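Local coordinates for protein RNA methyltransferase, TrmH family (Porphyromonas gingivalis, PDB 2I6D) that probably binds RNA and transfers methyl groups to it, as a member of the knotted TrmH (SpoU) methyltransferase family, at residues A[29-34]-A[86-91]. Residues are numbered along the deposited sequence; the frame is centred on the assembly and turned at random.
Sequences AVEGPK and PLMAVF
V30 and A89 face each other as a hydrogen-bonded antiparallel pair, joining strand 27-31 to strand 87-92. A89 N reaches V30 O at 2.8 Å, with an N-H...O angle of 174°, while V30 N returns a bond to A89 O at 3.0 Å. G32 N extends the ladder past the end of strand 27-31 to L87 O (2.8 Å), its donor tilted 30° from the carbonyl plane.

Side chains alternate between the two faces of this ladder, V30 and A89 on one, A29, E31, M88 and V90 on the other. On the face of V30 and A89, the methyl V30 CG2 lies 3.6 Å from F91 CD2 and, with CB, butts against the edge of the phenyl ring rather than its face. The chi1 of 180° sets CG1 anti to the backbone N, which leaves CG2 beside that nitrogen as the branch meeting the ring. On the other face, E31 and the selenomethionine M88 run side by side in the same direction. Fully extended, M88 stretches diagonally past its register partner E31 and lays its CE against the methyl A29 CB, a tight contact of 3.5 Å. The E31 carboxylate, whose OE2 lies beside M88 CE, is hydrogen-bonded through OE1 to S79 OG and through OE2 to T80 N.

Where the chain turns from strand into helix, G32 occupies the N-cap position and L87 CD2 packs on P33 CA at 3.6 Å. In the four-stranded sheet of the putative substrate-binding domain, strand 27-31 is an edge strand; strand 87-92 pairs on its other side with strand 45-51, while helix 33-39 covers V30, L87 and A89.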
ATOM      1  N   ALA A  29      11.164  -3.011  -7.479  1.00 27.85           N
ATOM      2  CA  ALA A  29      11.851  -1.804  -7.883  1.00 28.32           C
ATOM      3  C   ALA A  29      11.032  -0.545  -7.567  1.00 28.89           C
ATOM      4  O   ALA A  29       9.781  -0.562  -7.528  1.00 29.42           O
ATOM      5  CB  ALA A  29      12.188  -1.855  -9.382  1.00 29.48           C
ATOM      6  N   VAL A  30      11.760   0.544  -7.401  1.00 28.44           N
ATOM      7  CA  VAL A  30      11.223   1.881  -7.146  1.00 27.73           C
ATOM      8  C   VAL A  30      12.009   2.834  -8.026  1.00 28.14           C
ATOM      9  O   VAL A  30      13.263   2.749  -8.106  1.00 29.29           O
ATOM     10  CB  VAL A  30      11.393   2.273  -5.653  1.00 28.42           C
ATOM     11  CG1 VAL A  30      10.833   3.699  -5.341  1.00 26.34           C
ATOM     12  CG2 VAL A  30      10.712   1.216  -4.738  1.00 27.25           C
ATOM     13  N   GLU A  31      11.290   3.724  -8.693  1.00 27.42           N
ATOM     14  CA  GLU A  31      11.902   4.675  -9.625  1.00 27.67           C
ATOM     15  C   GLU A  31      11.787   6.139  -9.208  1.00 26.92           C
ATOM     16  O   GLU A  31      10.757   6.605  -8.690  1.00 26.47           O
ATOM     17  CB  GLU A  31      11.364   4.481 -11.038  1.00 27.18           C
ATOM     18  CG  GLU A  31      11.482   3.034 -11.550  1.00 26.26           C
ATOM     19  CD  GLU A  31      11.057   2.942 -13.017  1.00 28.92           C
ATOM     20  OE1 GLU A  31      11.201   3.954 -13.725  1.00 28.47           O
ATOM     21  OE2 GLU A  31      10.551   1.884 -13.455  1.00 28.59           O
ATOM     22  N   GLY A  32      12.878   6.856  -9.432  1.00 26.17           N
ATOM     23  CA  GLY A  32      12.892   8.293  -9.288  1.00 25.34           C
ATOM     24  C   GLY A  32      13.434   8.751  -7.950  1.00 25.77           C
ATOM     25  O   GLY A  32      13.274   8.065  -6.963  1.00 26.05           O
ATOM     26  N   PRO A  33      14.078   9.925  -7.915  1.00 25.71           N
ATOM     27  CA  PRO A  33      14.715  10.384  -6.680  1.00 26.14           C
ATOM     28  C   PRO A  33      13.774  10.566  -5.489  1.00 26.67           C
ATOM     29  O   PRO A  33      14.200  10.375  -4.357  1.00 26.40           O
ATOM     30  CB  PRO A  33      15.315  11.759  -7.056  1.00 26.62           C
ATOM     31  CG  PRO A  33      14.719  12.127  -8.396  1.00 25.95           C
ATOM     32  CD  PRO A  33      14.284  10.848  -9.052  1.00 25.68           C
ATOM     33  N   LYS A  34      12.537  10.994  -5.731  1.00 27.00           N
ATOM     34  CA  LYS A  34      11.638  11.325  -4.613  1.00 27.56           C
ATOM     35  C   LYS A  34      11.299  10.046  -3.837  1.00 26.63           C
ATOM     36  O   LYS A  34      11.460   9.969  -2.607  1.00 26.42           O
ATOM     37  CB  LYS A  34      10.359  12.013  -5.108  1.00 27.55           C
ATOM     38  CG  LYS A  34      10.556  13.411  -5.622  1.00 29.92           C
ATOM     39  CD  LYS A  34       9.210  14.119  -5.894  1.00 30.83           C
ATOM     40  CE  LYS A  34       9.333  15.062  -7.100  1.00 35.01           C
ATOM     41  NZ  LYS A  34       8.152  15.970  -7.238  1.00 36.31           N
ATOM     42  N   PRO A  86      15.909   9.164 -14.078  1.00 29.97           N
ATOM     43  CA  PRO A  86      17.205   8.474 -14.124  1.00 29.72           C
ATOM     44  C   PRO A  86      17.741   7.880 -12.814  1.00 29.59           C
ATOM     45  O   PRO A  86      18.910   8.067 -12.486  1.00 29.26           O
ATOM     46  CB  PRO A  86      18.161   9.556 -14.672  1.00 29.91           C
ATOM     47  CG  PRO A  86      17.510  10.833 -14.371  1.00 30.24           C
ATOM     48  CD  PRO A  86      16.055  10.633 -14.086  1.00 30.41           C
ATOM     49  N   LEU A  87      16.885   7.168 -12.076  1.00 28.42           N
ATOM     50  CA  LEU A  87      17.281   6.497 -10.860  1.00 28.55           C
ATOM     51  C   LEU A  87      16.290   5.349 -10.624  1.00 28.30           C
ATOM     52  O   LEU A  87      15.082   5.556 -10.648  1.00 27.07           O
ATOM     53  CB  LEU A  87      17.252   7.492  -9.671  1.00 27.90           C
ATOM     54  CG  LEU A  87      17.797   7.007  -8.333  1.00 28.77           C
ATOM     55  CD1 LEU A  87      19.304   6.766  -8.425  1.00 27.63           C
ATOM     56  CD2 LEU A  87      17.424   8.042  -7.224  1.00 28.71           C
HETATM   57  N   MSE A  88      16.815   4.147 -10.434  1.00 28.86           N
HETATM   58  CA  MSE A  88      15.979   2.994 -10.180  1.00 31.53           C
HETATM   59  C   MSE A  88      16.669   2.198  -9.086  1.00 29.81           C
HETATM   60  O   MSE A  88      17.866   1.893  -9.194  1.00 29.41           O
HETATM   61  CB  MSE A  88      15.817   2.164 -11.466  1.00 31.79           C
HETATM   62  CG  MSE A  88      14.798   1.025 -11.357  1.00 33.41           C
HETATM   63 SE   MSE A  88      14.407   0.305 -13.176  1.00 40.89          SE
HETATM   64  CE  MSE A  88      13.034  -1.025 -12.660  1.00 36.47           C
ATOM     65  N   ALA A  89      15.928   1.898  -8.019  1.00 28.15           N
ATOM     66  CA  ALA A  89      16.442   1.111  -6.888  1.00 27.77           C
ATOM     67  C   ALA A  89      15.772  -0.246  -6.878  1.00 27.84           C
ATOM     68  O   ALA A  89      14.618  -0.372  -7.264  1.00 28.38           O
ATOM     69  CB  ALA A  89      16.164   1.864  -5.542  1.00 25.96           C
ATOM     70  N   VAL A  90      16.484  -1.268  -6.407  1.00 27.70           N
ATOM     71  CA  VAL A  90      15.862  -2.542  -6.157  1.00 26.04           C
ATOM     72  C   VAL A  90      15.960  -2.765  -4.647  1.00 26.66           C
ATOM     73  O   VAL A  90      17.061  -2.692  -4.081  1.00 26.69           O
ATOM     74  CB  VAL A  90      16.538  -3.696  -6.920  1.00 26.48           C
ATOM     75  CG1 VAL A  90      15.881  -5.030  -6.505  1.00 25.41           C
ATOM     76  CG2 VAL A  90      16.399  -3.503  -8.456  1.00 25.36           C
ATOM     77  N   PHE A  91      14.816  -3.011  -4.015  1.00 24.85           N
ATOM     78  CA  PHE A  91      14.747  -3.280  -2.579  1.00 25.89           C
ATOM     79  C   PHE A  91      14.275  -4.686  -2.348  1.00 26.58           C
ATOM     80  O   PHE A  91      13.533  -5.240  -3.173  1.00 26.58           O
ATOM     81  CB  PHE A  91      13.731  -2.359  -1.905  1.00 25.63           C
ATOM     82  CG  PHE A  91      14.118  -0.908  -1.915  1.00 26.55           C
ATOM     83  CD1 PHE A  91      15.160  -0.435  -1.108  1.00 26.00           C
ATOM     84  CD2 PHE A  91      13.406  -0.002  -2.689  1.00 28.55           C
ATOM     85  CE1 PHE A  91      15.512   0.930  -1.113  1.00 28.36           C
ATOM     86  CE2 PHE A  91      13.731   1.369  -2.675  1.00 30.64           C
ATOM     87  CZ  PHE A  91      14.792   1.825  -1.887  1.00 28.84           C
TER